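Local coordinates for protein molybdopterin synthase catalytic subunit (Homo sapiens, PDB 5MPO) that catalyses the conversion of precursor Z into molybdopterin, transferring two sulfur atoms from the thiocarboxylated small subunit to build the dithiolene group, at residues L71-N76 against K136-K141. Numbering follows the deposited sequence.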
loop_
_atom_site.group_PDB
_atom_site.type_symbol
_atom_site.label_atom_id
_atom_site.label_comp_id
_atom_site.label_asym_id
_atom_site.label_seq_id
_atom_site.Cartn_x
_atom_site.Cartn_y
_atom_site.Cartn_z
ATOM N N LEU C 71 10.988 20.695 11.993
ATOM C CA LEU C 71 11.954 20.708 10.903
ATOM C C LEU C 71 13.268 21.487 11.229
ATOM O O LEU C 71 13.225 22.592 11.742
ATOM C CB LEU C 71 11.310 21.334 9.659
ATOM C CG LEU C 71 10.286 20.404 9.049
ATOM C CD1 LEU C 71 9.456 21.086 7.972
ATOM C CD2 LEU C 71 11.003 19.165 8.509
ATOM N N PRO C 72 14.426 20.968 10.866
ATOM C CA PRO C 72 14.584 19.849 9.957
ATOM C C PRO C 72 14.692 18.457 10.590
ATOM O O PRO C 72 15.001 17.512 9.859
ATOM C CB PRO C 72 15.923 20.201 9.255
ATOM C CG PRO C 72 16.663 21.057 10.244
ATOM C CD PRO C 72 15.729 21.431 11.358
ATOM N N MET C 73 14.449 18.308 11.898
ATOM C CA MET C 73 14.640 17.011 12.549
ATOM C C MET C 73 13.705 15.927 11.962
ATOM O O MET C 73 14.090 14.768 11.822
ATOM C CB MET C 73 14.360 17.095 14.047
ATOM C CG MET C 73 14.763 15.833 14.816
ATOM S SD MET C 73 14.255 15.869 16.535
ATOM C CE MET C 73 14.598 14.224 17.172
ATOM N N ALA C 74 12.478 16.310 11.660
ATOM C CA ALA C 74 11.511 15.376 11.097
ATOM C C ALA C 74 12.016 14.856 9.777
ATOM O O ALA C 74 11.871 13.676 9.481
ATOM C CB ALA C 74 10.186 16.046 10.891
ATOM N N GLU C 75 12.656 15.734 9.025
ATOM C CA GLU C 75 13.392 15.322 7.837
ATOM C C GLU C 75 14.487 14.296 8.109
ATOM O O GLU C 75 14.535 13.228 7.468
ATOM C CB GLU C 75 13.980 16.499 7.131
ATOM C CG GLU C 75 14.050 16.271 5.635
ATOM C CD GLU C 75 14.011 17.570 4.874
ATOM O OE1 GLU C 75 14.618 17.602 3.770
ATOM O OE2 GLU C 75 13.372 18.533 5.402
ATOM N N ASN C 76 15.341 14.595 9.078
ATOM C CA ASN C 76 16.421 13.686 9.387
ATOM C C ASN C 76 15.850 12.322 9.823
ATOM O O ASN C 76 16.432 11.255 9.464
ATOM C CB ASN C 76 17.352 14.241 10.453
ATOM C CG ASN C 76 18.692 13.502 10.497
ATOM O OD1 ASN C 76 19.356 13.359 9.465
ATOM N ND2 ASN C 76 19.103 13.028 11.692
ATOM N N LYS C 136 8.109 7.883 15.817
ATOM C CA LYS C 136 9.421 8.460 15.957
ATOM C C LYS C 136 9.589 9.858 15.410
ATOM O O LYS C 136 10.454 10.545 15.863
ATOM C CB LYS C 136 10.421 7.555 15.239
ATOM C CG LYS C 136 11.469 6.906 16.128
ATOM C CD LYS C 136 10.907 6.000 17.222
ATOM C CE LYS C 136 12.060 5.700 18.148
ATOM N NZ LYS C 136 11.614 4.886 19.291
ATOM N N VAL C 137 8.775 10.281 14.444
ATOM C CA VAL C 137 8.999 11.519 13.749
ATOM C C VAL C 137 8.250 12.675 14.440
ATOM O O VAL C 137 7.041 12.578 14.612
ATOM C CB VAL C 137 8.658 11.356 12.262
ATOM C CG1 VAL C 137 8.916 12.618 11.439
ATOM C CG2 VAL C 137 9.552 10.237 11.678
ATOM N N PRO C 138 8.979 13.781 14.828
ATOM C CA PRO C 138 8.424 14.916 15.584
ATOM C C PRO C 138 7.448 15.749 14.775
ATOM O O PRO C 138 7.822 16.749 14.173
ATOM C CB PRO C 138 9.666 15.703 15.978
ATOM C CG PRO C 138 10.600 15.459 14.898
ATOM C CD PRO C 138 10.396 14.017 14.541
ATOM N N ILE C 139 6.221 15.224 14.695
ATOM C CA ILE C 139 5.086 15.817 14.004
ATOM C C ILE C 139 3.902 15.647 14.960
ATOM O O ILE C 139 3.930 14.741 15.812
ATOM C CB ILE C 139 4.756 15.083 12.705
ATOM C CG1 ILE C 139 5.933 15.065 11.745
ATOM C CG2 ILE C 139 3.595 15.733 11.964
ATOM C CD1 ILE C 139 5.859 13.900 10.786
ATOM N N TRP C 140 2.920 16.549 14.882
ATOM C CA TRP C 140 1.801 16.602 15.848
ATOM C C TRP C 140 0.583 17.120 15.133
ATOM O O TRP C 140 0.737 17.985 14.274
ATOM C CB TRP C 140 2.082 17.566 17.046
ATOM C CG TRP C 140 3.233 17.209 17.857
ATOM C CD1 TRP C 140 3.246 16.424 18.983
ATOM C CD2 TRP C 140 4.593 17.616 17.620
ATOM N NE1 TRP C 140 4.552 16.280 19.454
ATOM C CE2 TRP C 140 5.394 17.012 18.638
ATOM C CE3 TRP C 140 5.211 18.446 16.652
ATOM C CZ2 TRP C 140 6.782 17.228 18.728
ATOM C CZ3 TRP C 140 6.594 18.615 16.707
ATOM C CH2 TRP C 140 7.370 18.021 17.762
ATOM N N LYS C 141 -0.601 16.612 15.490
ATOM C CA LYS C 141 -1.875 17.058 14.881
ATOM C C LYS C 141 -2.840 17.603 15.928
ATOM O O LYS C 141 -2.856 17.137 17.068
ATOM C CB LYS C 141 -2.558 15.938 14.068
ATOM C CG LYS C 141 -2.812 14.610 14.769
ATOM C CD LYS C 141 -3.721 13.709 13.926
ATOM C CE LYS C 141 -3.542 12.215 14.223
ATOM N NZ LYS C 141 -2.454 11.567 13.381
#
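The first turn of helix 73-88 packs here against the link between helix 119-136 and strand 139-145, Ala74 meeting Val137 and Pro138, and Met73 meeting Pro138. Closest in backbone are Ala74 and Val137, whose CA atoms lie 5.3 Å apart, a close approach consistent with the small side chain of Ala74. Its methyl, CB, sits 3.7 Å from Val137 CG1, the branch placed anti to the backbone N (chi1 -178°), and 4.1 Å from Pro138 CG. The Pro138 ring comes in over the helix backbone, its CG 3.8 Å from Ala74 N and its CD 3.9 Å from Ala74 CA. Met73 runs extended across the ring at about a right angle, bringing SD to 4.0 Å from Pro138 CG. Ile139 CG1 adds a looser touch on the Ala74 methyl at 4.4 Å. The side-chain pairs are all apolar, no hydrogen bond joins the segments, and the five touching residues are buried. Pro138 centres an inverse gamma turn, consistent with the weak bond from Ile139 N to Val137 O. With an alanine in place of Pro138, CG and CD would be gone, which is likely to leave Met73 SD and the Ala74 backbone without their packing surface and the turn less restrained. The backbone of Pro138 bonds with that of Tyr70, and farther along the strand Trp140 bonds with Glu68, while the Trp140 ring meets an aromatic side chain of another protein's chain. The arrangement is a helix-turn-strand junction of the MoaE fold, leading from helix 119-136 into the strand that carries Lys141, a predicted substrate-binding residue.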